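Local coordinates for N-acetylneuraminic acid (Sialic acid) synthetase (Leptospira borgpetersenii serovar Hardjo-bovis, PDB 6NCS), which probably acts as a manganese-dependent synthase that forms N-acetylneuraminic acid or its 9-phosphate, at residues 57-62 and 104-109; 122-127 and 143-148; 182-187 and 205-210. All blocks are in the same frame, centred on the assembly; numbering follows the deposited sequence.

From the N terminus, contact 1 closes the first loop: segments 57-62 and 104-109 pair after a largely helical excursion of 41 residues. Contact 2 follows, joining strand 123-126 to the start of strand 146-150 across helix 134-143. Contact 3 comes last and brings the loop after strand 173-178 onto Tyr-207, Asp-209 and His-210 of segment 205-210. The three loops run in series, so none nests in or crosses another. All reach one parallel eight-stranded sheet, rolled into a TIM barrel. Contacts 1 and 2 touch through Lys-59, Phe-104, Thr-106, Pro-107, Ile-123 and Lys-125, whereas contact 3 lies with its centre about 19 Å from that of contact 1 and brings in the manganese ligand His-210.

Contact 1: residues 57-62 and 104-109; sequences AIKFQA and FATPFD. With CIT (citric acid), chain D.
Ala-62 N donates to Thr-106 O at 2.8 Å with an N-H...O angle of 174°, the straightest of five backbone bonds that hold 57-62 against 104-109. The others run from Phe-104 N to Ile-58 O, Phe-60 N to Phe-104 O, Thr-106 N to Phe-60 O and Phe-108 N to Ala-62 O. Phe-60 thus uses its N toward Phe-104 and its O toward Thr-106, straddling Ala-105, as parallel pairing requires.

Lys-59 and Thr-106, on the same face of the sheet, bring their polar ends to one citrate carboxylate. Lys-59 NZ donates to citrate O1 at 2.5 Å and makes a salt bridge with Glu-31. A weak bond of 3.2 Å also links this NZ to Phe-60 O of its own strand. Thr-106 OG1 approaches the same citrate oxygen, but so closely that its exact position is doubtful. The amide of Gln-61 has outside partners at both ends, Arg-68 at OE1 and Glu-31 at NE2.

These are neighbouring strands of a TIM barrel. The citrate, probably from the crystallisation liquor, is consistent with a pocket inside the barrel; the side chain of Gln-61 is about 6 Å from the manganese.

Deeper in, Lys-59 crosses the Phe-104 ring with CG over its centre, a CH-pi contact: CG stands 3.9 Å from the ring centroid, only 10° off the normal. Bends at its last two torsions then turn the ammonium toward the carboxylate. Ala-57 CB meets the edge of the Phe-104 ring, 3.7 Å from CE1. Gln-61 CB rests 3.9 Å from Phe-108 CE1, its amide turned 44° to that ring, while Ala-62 O lies in the ring plane at the edge. On the other face, Phe-60 CB and Ala-105 CB are 4.3 Å apart.

Contact 2: residues 122-127 and 143-148; sequences EILKIA and SGLIVI
Ile-148 O is approached by three groups of 122-127: Ile-126 N donates to it at 2.8 Å, Lys-125 CA adds a CA-H...O contact, and Lys-125 CD comes within 3.4 Å of it. The N-H arrives nearly along the C=O axis. Ile-146 O is used the same way two residues earlier, by Leu-124 N at 2.7 Å and by Ile-123 CA. In return, Ile-148 N donates to Leu-124 O with an N-H...O angle of 173°. Ile-146 N gives a longer bond of 3.2 Å to Glu-122 O, where the pairing begins.

Ile-123, Lys-125, Ile-146 and Ile-148 share one face of the sheet. Ile-123 splits its branches between two partners: CG1 reaches Ile-146 CD1, and CG2 lies 3.9 Å from Ile-148 CD1. Lys-125 runs at about a right angle to Ile-148, with Lys-125 CD 3.8 Å from Ile-148 CG2. A bend at chi2 (73°) brings that methylene over the Ile-148 carbonyl, and the ammonium beyond has Glu-229 and a citrate oxygen as partners, consistent with this end of the strand facing the probable active-site pocket beside the manganese.

On the opposite face Leu-124 packs on Leu-145. Its CG is 3.8 Å from Leu-145 CD1, and its CD1 is 3.7 Å from Ser-143 OG. That hydroxyl accepts from Leu-145 N in an ST turn and also bonds to Ala-140 O, fixing the turn out of the helix.

Together these bonds close the right-handed beta-alpha-beta unit of strand 123-126, helix 134-143 and strand 146-150. Ile-123 and Lys-125 pack on Phe-104 of strand 102-107, Val-147 pairs with Ile-174 on the next strand, and Ile-146 meets Ile-13 and Leu-15 of the short strand 13-15.

Contact 3: residues 182-187 and 205-210; sequences YPMNEI and IGYSDH. With MN (manganese (II) ion), chain C.
One backbone hydrogen bond crosses this contact: Met-184 N to His-210 O at 2.9 Å, with an N-H...O angle of 170°. The donor stands above the carbonyl plane. The peptide bond before Pro-183 is cis; Tyr-182 on one side of it and Met-184 on the other both meet His-210.

The aromatic contact is an offset edge-to-face pair. The edge of Tyr-182 turns toward the face of His-210, with centroids 4.9 Å apart and planes at 60°. Tyr-182 CE2 comes to 3.3 Å from His-210 CD2. Both side chains run side by side in the same direction, and Tyr-182 OH sits over one imidazole face near its rim and is hydrogen-bonded to citrate O4.

In the packing, Met-184 CG lies anti to the backbone N, and a bend at chi3 (68°) turns CE to 3.3 Å from Tyr-207 OH. That hydroxyl donates to the anti lone pair of Asp-209 OD1 at 2.8 Å, while OD2 of the same carboxylate is taken by Ser-211 and Lys-230.

His-210 NE2 binds manganese at 2.1 Å, and a water, His-231 and citrate oxygens O4, O6 and O7 fill its remaining positions. This two-histidine manganese site at the C-terminal mouth of a TIM barrel is consistent with the catalytic centre of NeuB-type sialic acid synthases.

Contact 1: residues 57-62 and 104-109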
loop_
_atom_site.group_PDB
_atom_site.type_symbol
_atom_site.label_atom_id
_atom_site.label_comp_id
_atom_site.label_asym_id
_atom_site.label_seq_id
_atom_site.Cartn_x
_atom_site.Cartn_y
_atom_site.Cartn_z
ATOM N N ALA A 57 16.625 -14.137 -5.209
ATOM C CA ALA A 57 17.562 -14.052 -6.316
ATOM C C ALA A 57 18.648 -13.043 -5.982
ATOM O O ALA A 57 18.435 -12.125 -5.186
ATOM C CB ALA A 57 16.838 -13.657 -7.611
ATOM N N ILE A 58 19.820 -13.219 -6.598
ATOM C CA ILE A 58 20.870 -12.207 -6.562
ATOM C C ILE A 58 21.257 -11.869 -8.000
ATOM O O ILE A 58 21.386 -12.758 -8.851
ATOM C CB ILE A 58 22.085 -12.656 -5.716
ATOM C CG1 ILE A 58 23.134 -11.548 -5.629
ATOM C CG2 ILE A 58 22.687 -13.978 -6.243
ATOM C CD1 ILE A 58 24.191 -11.770 -4.556
ATOM N N LYS A 59 21.403 -10.569 -8.271
ATOM C CA LYS A 59 21.548 -10.052 -9.623
ATOM C C LYS A 59 22.883 -9.325 -9.763
ATOM O O LYS A 59 23.290 -8.581 -8.866
ATOM C CB LYS A 59 20.393 -9.095 -9.964
ATOM C CG LYS A 59 20.295 -8.739 -11.436
ATOM C CD LYS A 59 19.218 -7.680 -11.670
ATOM C CE LYS A 59 19.748 -6.321 -11.282
ATOM N NZ LYS A 59 21.094 -6.178 -11.937
ATOM N N PHE A 60 23.556 -9.541 -10.894
ATOM C CA PHE A 60 24.828 -8.898 -11.214
ATOM C C PHE A 60 24.652 -8.076 -12.494
ATOM O O PHE A 60 23.551 -7.983 -13.041
ATOM C CB PHE A 60 25.949 -9.953 -11.314
ATOM C CG PHE A 60 26.302 -10.584 -9.981
ATOM C CD1 PHE A 60 27.331 -10.071 -9.204
ATOM C CD2 PHE A 60 25.580 -11.668 -9.493
ATOM C CE1 PHE A 60 27.647 -10.633 -7.960
ATOM C CE2 PHE A 60 25.885 -12.239 -8.255
ATOM C CZ PHE A 60 26.924 -11.722 -7.491
ATOM N N GLN A 61 25.722 -7.426 -12.950
ATOM C CA GLN A 61 25.675 -6.598 -14.153
ATOM C C GLN A 61 26.737 -7.069 -15.134
ATOM O O GLN A 61 27.894 -7.263 -14.747
ATOM C CB GLN A 61 25.884 -5.111 -13.838
ATOM C CG GLN A 61 24.736 -4.532 -13.005
ATOM C CD GLN A 61 24.915 -3.067 -12.660
ATOM O OE1 GLN A 61 25.736 -2.366 -13.246
ATOM N NE2 GLN A 61 24.147 -2.602 -11.676
ATOM N N ALA A 62 26.340 -7.230 -16.396
ATOM C CA ALA A 62 27.202 -7.740 -17.462
ATOM C C ALA A 62 27.332 -6.658 -18.529
ATOM O O ALA A 62 26.383 -6.402 -19.282
ATOM C CB ALA A 62 26.628 -9.031 -18.050
ATOM N N PHE A 104 21.041 -14.227 -11.680
ATOM C CA PHE A 104 20.876 -13.669 -13.024
ATOM C C PHE A 104 21.619 -12.340 -13.094
ATOM O O PHE A 104 22.346 -11.965 -12.173
ATOM C CB PHE A 104 19.395 -13.574 -13.452
ATOM C CG PHE A 104 18.554 -12.541 -12.729
ATOM C CD1 PHE A 104 18.305 -12.623 -11.361
ATOM C CD2 PHE A 104 17.904 -11.548 -13.456
ATOM C CE1 PHE A 104 17.485 -11.682 -10.728
ATOM C CE2 PHE A 104 17.071 -10.626 -12.831
ATOM C CZ PHE A 104 16.871 -10.688 -11.469
ATOM N N ALA A 105 21.494 -11.660 -14.229
ATOM C CA ALA A 105 22.270 -10.447 -14.414
ATOM C C ALA A 105 21.575 -9.528 -15.403
ATOM O O ALA A 105 20.669 -9.933 -16.139
ATOM C CB ALA A 105 23.695 -10.752 -14.901
ATOM N N THR A 106 22.018 -8.281 -15.395
ATOM C CA THR A 106 21.557 -7.274 -16.336
ATOM C C THR A 106 22.573 -7.170 -17.453
ATOM O O THR A 106 23.680 -6.687 -17.201
ATOM C CB THR A 106 21.418 -5.931 -15.634
ATOM O OG1 THR A 106 20.477 -6.059 -14.567
ATOM C CG2 THR A 106 20.958 -4.856 -16.603
ATOM N N PRO A 107 22.263 -7.583 -18.684
ATOM C CA PRO A 107 23.164 -7.274 -19.799
ATOM C C PRO A 107 22.964 -5.839 -20.255
ATOM O O PRO A 107 21.850 -5.312 -20.260
ATOM C CB PRO A 107 22.728 -8.259 -20.889
ATOM C CG PRO A 107 21.252 -8.378 -20.666
ATOM C CD PRO A 107 21.083 -8.340 -19.134
ATOM N N PHE A 108 24.057 -5.201 -20.654
ATOM C CA PHE A 108 23.987 -3.839 -21.155
ATOM C C PHE A 108 24.239 -3.764 -22.648
ATOM O O PHE A 108 24.178 -2.673 -23.216
ATOM C CB PHE A 108 24.972 -2.940 -20.395
ATOM C CG PHE A 108 24.504 -2.579 -19.008
ATOM C CD1 PHE A 108 24.549 -3.505 -17.982
ATOM C CD2 PHE A 108 23.994 -1.315 -18.741
ATOM C CE1 PHE A 108 24.102 -3.177 -16.702
ATOM C CE2 PHE A 108 23.547 -0.982 -17.460
ATOM C CZ PHE A 108 23.600 -1.914 -16.450
ATOM N N ASP A 109 24.513 -4.894 -23.294
ATOM C CA ASP A 109 24.630 -4.945 -24.742
ATOM C C ASP A 109 24.309 -6.361 -25.188
ATOM O O ASP A 109 24.127 -7.265 -24.371
ATOM C CB ASP A 109 26.021 -4.493 -25.220
ATOM C CG ASP A 109 27.172 -5.303 -24.616
ATOM O OD1 ASP A 109 27.003 -6.484 -24.257
ATOM O OD2 ASP A 109 28.283 -4.740 -24.526
HETATM C C1 CIT D . 19.999 -2.994 -13.234
HETATM O O1 CIT D . 20.508 -4.123 -13.300
HETATM O O2 CIT D . 18.759 -2.909 -13.139
HETATM C C2 CIT D . 20.901 -1.784 -13.272
HETATM C C3 CIT D . 20.608 -0.737 -12.192
HETATM O O7 CIT D . 20.675 -1.329 -10.861
HETATM C C4 CIT D . 21.678 0.333 -12.350
HETATM C C5 CIT D . 21.674 1.355 -11.237
HETATM O O3 CIT D . 22.617 2.173 -11.190
HETATM O O4 CIT D . 20.760 1.416 -10.374
HETATM C C6 CIT D . 19.259 -0.066 -12.432
HETATM O O5 CIT D . 18.898 0.241 -13.589
HETATM O O6 CIT D . 18.493 0.195 -11.469
#

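Contact 2: residues 122-127 and 143-148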
loop_
_atom_site.group_PDB
_atom_site.type_symbol
_atom_site.label_atom_id
_atom_site.label_comp_id
_atom_site.label_asym_id
_atom_site.label_seq_id
_atom_site.Cartn_x
_atom_site.Cartn_y
_atom_site.Cartn_z
ATOM N N GLU A 122 17.981 -18.018 -16.838
ATOM C CA GLU A 122 16.586 -18.129 -17.245
ATOM C C GLU A 122 15.837 -16.810 -17.177
ATOM O O GLU A 122 14.715 -16.736 -17.691
ATOM C CB GLU A 122 15.853 -19.173 -16.383
ATOM C CG GLU A 122 16.308 -20.621 -16.629
ATOM C CD GLU A 122 16.062 -21.109 -18.058
ATOM O OE1 GLU A 122 15.166 -20.569 -18.749
ATOM O OE2 GLU A 122 16.770 -22.047 -18.493
ATOM N N ILE A 123 16.422 -15.786 -16.556
ATOM C CA ILE A 123 15.827 -14.460 -16.414
ATOM C C ILE A 123 16.848 -13.420 -16.843
ATOM O O ILE A 123 18.030 -13.521 -16.494
ATOM C CB ILE A 123 15.394 -14.163 -14.961
ATOM C CG1 ILE A 123 14.440 -15.215 -14.428
ATOM C CG2 ILE A 123 14.717 -12.793 -14.871
ATOM C CD1 ILE A 123 13.920 -14.861 -13.041
ATOM N N LEU A 124 16.384 -12.395 -17.558
ATOM C CA LEU A 124 17.188 -11.224 -17.883
ATOM C C LEU A 124 16.579 -9.991 -17.226
ATOM O O LEU A 124 15.358 -9.801 -17.253
ATOM C CB LEU A 124 17.262 -10.998 -19.401
ATOM C CG LEU A 124 17.841 -12.094 -20.290
ATOM C CD1 LEU A 124 17.546 -11.765 -21.742
ATOM C CD2 LEU A 124 19.341 -12.203 -20.064
ATOM N N LYS A 125 17.423 -9.142 -16.649
ATOM C CA LYS A 125 16.996 -7.819 -16.217
ATOM C C LYS A 125 17.456 -6.797 -17.245
ATOM O O LYS A 125 18.586 -6.870 -17.723
ATOM C CB LYS A 125 17.595 -7.472 -14.848
ATOM C CG LYS A 125 17.363 -6.041 -14.407
ATOM C CD LYS A 125 15.933 -5.816 -14.003
ATOM C CE LYS A 125 15.639 -4.327 -13.853
ATOM N NZ LYS A 125 16.439 -3.696 -12.765
ATOM N N ILE A 126 16.588 -5.841 -17.582
ATOM C CA ILE A 126 16.962 -4.721 -18.441
ATOM C C ILE A 126 16.861 -3.451 -17.613
ATOM O O ILE A 126 15.801 -3.159 -17.038
ATOM C CB ILE A 126 16.086 -4.623 -19.697
ATOM C CG1 ILE A 126 16.201 -5.895 -20.538
ATOM C CG2 ILE A 126 16.491 -3.404 -20.524
ATOM C CD1 ILE A 126 17.580 -6.137 -21.103
ATOM N N ALA A 127 17.961 -2.696 -17.566
ATOM C CA ALA A 127 18.083 -1.520 -16.722
ATOM C C ALA A 127 17.172 -0.394 -17.202
ATOM O O ALA A 127 16.792 -0.330 -18.370
ATOM C CB ALA A 127 19.534 -1.039 -16.708
ATOM N N SER A 143 15.053 -13.673 -27.181
ATOM C CA SER A 143 15.762 -14.736 -26.478
ATOM C C SER A 143 14.811 -15.790 -25.931
ATOM O O SER A 143 15.225 -16.931 -25.695
ATOM C CB SER A 143 16.587 -14.147 -25.330
ATOM O OG SER A 143 15.725 -13.689 -24.300
ATOM N N GLY A 144 13.549 -15.425 -25.697
ATOM C CA GLY A 144 12.602 -16.326 -25.078
ATOM C C GLY A 144 12.711 -16.426 -23.571
ATOM O O GLY A 144 11.861 -17.084 -22.946
ATOM N N LEU A 145 13.719 -15.801 -22.963
ATOM C CA LEU A 145 13.868 -15.857 -21.519
ATOM C C LEU A 145 12.863 -14.931 -20.836
ATOM O O LEU A 145 12.238 -14.074 -21.464
ATOM C CB LEU A 145 15.287 -15.458 -21.111
ATOM C CG LEU A 145 16.421 -16.235 -21.777
ATOM C CD1 LEU A 145 17.766 -15.739 -21.237
ATOM C CD2 LEU A 145 16.245 -17.723 -21.531
ATOM N N ILE A 146 12.715 -15.122 -19.525
ATOM C CA ILE A 146 11.928 -14.200 -18.716
ATOM C C ILE A 146 12.651 -12.867 -18.673
ATOM O O ILE A 146 13.867 -12.820 -18.469
ATOM C CB ILE A 146 11.743 -14.749 -17.293
ATOM C CG1 ILE A 146 11.048 -16.114 -17.313
ATOM C CG2 ILE A 146 11.001 -13.733 -16.406
ATOM C CD1 ILE A 146 11.285 -16.890 -16.028
ATOM N N VAL A 147 11.913 -11.773 -18.855
ATOM C CA VAL A 147 12.515 -10.446 -18.908
ATOM C C VAL A 147 11.882 -9.591 -17.828
ATOM O O VAL A 147 10.652 -9.478 -17.761
ATOM C CB VAL A 147 12.337 -9.776 -20.278
ATOM C CG1 VAL A 147 12.963 -8.382 -20.240
ATOM C CG2 VAL A 147 12.966 -10.619 -21.382
ATOM N N ILE A 148 12.723 -8.991 -16.992
ATOM C CA ILE A 148 12.302 -7.976 -16.037
ATOM C C ILE A 148 12.833 -6.645 -16.542
ATOM O O ILE A 148 14.047 -6.486 -16.716
ATOM C CB ILE A 148 12.831 -8.263 -14.626
ATOM C CG1 ILE A 148 12.401 -9.656 -14.147
ATOM C CG2 ILE A 148 12.346 -7.172 -13.689
ATOM C CD1 ILE A 148 12.988 -10.032 -12.769
#

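Contact 3: residues 182-187 and 205-210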
loop_
_atom_site.group_PDB
_atom_site.type_symbol
_atom_site.label_atom_id
_atom_site.label_comp_id
_atom_site.label_asym_id
_atom_site.label_seq_id
_atom_site.Cartn_x
_atom_site.Cartn_y
_atom_site.Cartn_z
ATOM N N TYR A 182 19.311 9.361 -7.552
ATOM C CA TYR A 182 20.379 8.771 -6.743
ATOM C C TYR A 182 20.923 9.770 -5.731
ATOM O O TYR A 182 21.598 10.743 -6.125
ATOM C CB TYR A 182 21.490 8.244 -7.650
ATOM C CG TYR A 182 21.014 7.124 -8.553
ATOM C CD1 TYR A 182 20.421 7.396 -9.784
ATOM C CD2 TYR A 182 21.135 5.795 -8.167
ATOM C CE1 TYR A 182 19.968 6.375 -10.605
ATOM C CE2 TYR A 182 20.689 4.767 -8.985
ATOM C CZ TYR A 182 20.103 5.064 -10.198
ATOM O OH TYR A 182 19.657 4.046 -11.011
ATOM N N PRO A 183 20.637 9.597 -4.430
ATOM C CA PRO A 183 19.682 8.598 -3.936
ATOM C C PRO A 183 18.249 9.091 -4.092
ATOM O O PRO A 183 18.022 10.295 -4.236
ATOM C CB PRO A 183 20.059 8.453 -2.460
ATOM C CG PRO A 183 20.631 9.776 -2.094
ATOM C CD PRO A 183 21.302 10.322 -3.328
ATOM N N MET A 184 17.289 8.177 -4.054
ATOM C CA MET A 184 15.897 8.545 -4.274
ATOM C C MET A 184 15.291 9.030 -2.963
ATOM O O MET A 184 15.334 8.323 -1.950
ATOM C CB MET A 184 15.103 7.369 -4.834
ATOM C CG MET A 184 13.707 7.767 -5.279
ATOM S SD MET A 184 12.582 6.379 -5.316
ATOM C CE MET A 184 12.478 6.067 -3.547
ATOM N N ASN A 185 14.740 10.239 -2.980
ATOM C CA ASN A 185 14.101 10.803 -1.803
ATOM C C ASN A 185 12.654 10.317 -1.698
ATOM O O ASN A 185 12.042 9.907 -2.682
ATOM C CB ASN A 185 14.153 12.325 -1.858
ATOM C CG ASN A 185 15.573 12.854 -2.017
ATOM O OD1 ASN A 185 16.488 12.434 -1.305
ATOM N ND2 ASN A 185 15.763 13.766 -2.965
ATOM N N GLU A 186 12.114 10.377 -0.475
ATOM C CA GLU A 186 10.762 9.879 -0.203
ATOM C C GLU A 186 9.731 10.474 -1.153
ATOM O O GLU A 186 8.887 9.758 -1.705
ATOM C CB GLU A 186 10.353 10.205 1.239
ATOM C CG GLU A 186 10.865 9.258 2.286
ATOM C CD GLU A 186 10.366 9.606 3.680
ATOM O OE1 GLU A 186 9.631 10.608 3.846
ATOM O OE2 GLU A 186 10.711 8.872 4.622
ATOM N N ILE A 187 9.764 11.795 -1.335
ATOM C CA ILE A 187 8.714 12.445 -2.109
ATOM C C ILE A 187 8.794 12.126 -3.590
ATOM O O ILE A 187 7.878 12.488 -4.333
ATOM C CB ILE A 187 8.720 13.977 -1.928
ATOM C CG1 ILE A 187 9.977 14.594 -2.539
ATOM C CG2 ILE A 187 8.577 14.345 -0.454
ATOM C CD1 ILE A 187 9.930 16.109 -2.588
ATOM N N ILE A 205 3.667 -6.646 -11.769
ATOM C CA ILE A 205 4.283 -5.338 -11.568
ATOM C C ILE A 205 5.000 -5.354 -10.227
ATOM O O ILE A 205 4.446 -5.826 -9.227
ATOM C CB ILE A 205 3.233 -4.204 -11.585
ATOM C CG1 ILE A 205 2.391 -4.261 -12.863
ATOM C CG2 ILE A 205 3.919 -2.846 -11.433
ATOM C CD1 ILE A 205 3.210 -4.104 -14.117
ATOM N N GLY A 206 6.221 -4.825 -10.198
ATOM C CA GLY A 206 6.916 -4.705 -8.938
ATOM C C GLY A 206 7.590 -3.358 -8.784
ATOM O O GLY A 206 7.162 -2.367 -9.385
ATOM N N TYR A 207 8.665 -3.318 -8.009
ATOM C CA TYR A 207 9.300 -2.058 -7.649
ATOM C C TYR A 207 10.793 -2.280 -7.455
ATOM O O TYR A 207 11.197 -3.219 -6.758
ATOM C CB TYR A 207 8.675 -1.484 -6.367
ATOM C CG TYR A 207 9.413 -0.258 -5.856
ATOM C CD1 TYR A 207 9.420 0.928 -6.591
ATOM C CD2 TYR A 207 10.148 -0.306 -4.676
ATOM C CE1 TYR A 207 10.115 2.038 -6.147
ATOM C CE2 TYR A 207 10.841 0.803 -4.225
ATOM C CZ TYR A 207 10.829 1.962 -4.969
ATOM O OH TYR A 207 11.537 3.060 -4.534
ATOM N N SER A 208 11.604 -1.410 -8.059
ATOM C CA SER A 208 13.049 -1.403 -7.872
ATOM C C SER A 208 13.447 -0.161 -7.082
ATOM O O SER A 208 13.111 0.957 -7.478
ATOM C CB SER A 208 13.771 -1.435 -9.226
ATOM O OG SER A 208 15.171 -1.463 -9.029
ATOM N N ASP A 209 14.155 -0.350 -5.971
ATOM C CA ASP A 209 14.422 0.738 -5.040
ATOM C C ASP A 209 15.810 1.332 -5.222
ATOM O O ASP A 209 16.791 0.611 -5.451
ATOM C CB ASP A 209 14.287 0.279 -3.590
ATOM C CG ASP A 209 14.340 1.444 -2.614
ATOM O OD1 ASP A 209 13.432 2.301 -2.663
ATOM O OD2 ASP A 209 15.284 1.514 -1.807
ATOM N N HIS A 210 15.893 2.656 -5.060
ATOM C CA HIS A 210 17.170 3.364 -5.016
ATOM C C HIS A 210 17.214 4.326 -3.834
ATOM O O HIS A 210 17.918 5.342 -3.866
ATOM C CB HIS A 210 17.437 4.072 -6.340
ATOM C CG HIS A 210 17.598 3.116 -7.475
ATOM N ND1 HIS A 210 16.559 2.772 -8.314
ATOM C CD2 HIS A 210 18.655 2.358 -7.855
ATOM C CE1 HIS A 210 16.983 1.880 -9.192
ATOM N NE2 HIS A 210 18.250 1.610 -8.933
HETATM MN MN MN C . 19.500 0.027 -9.631
HETATM O O HOH W 1 18.419 -1.535 -9.140
#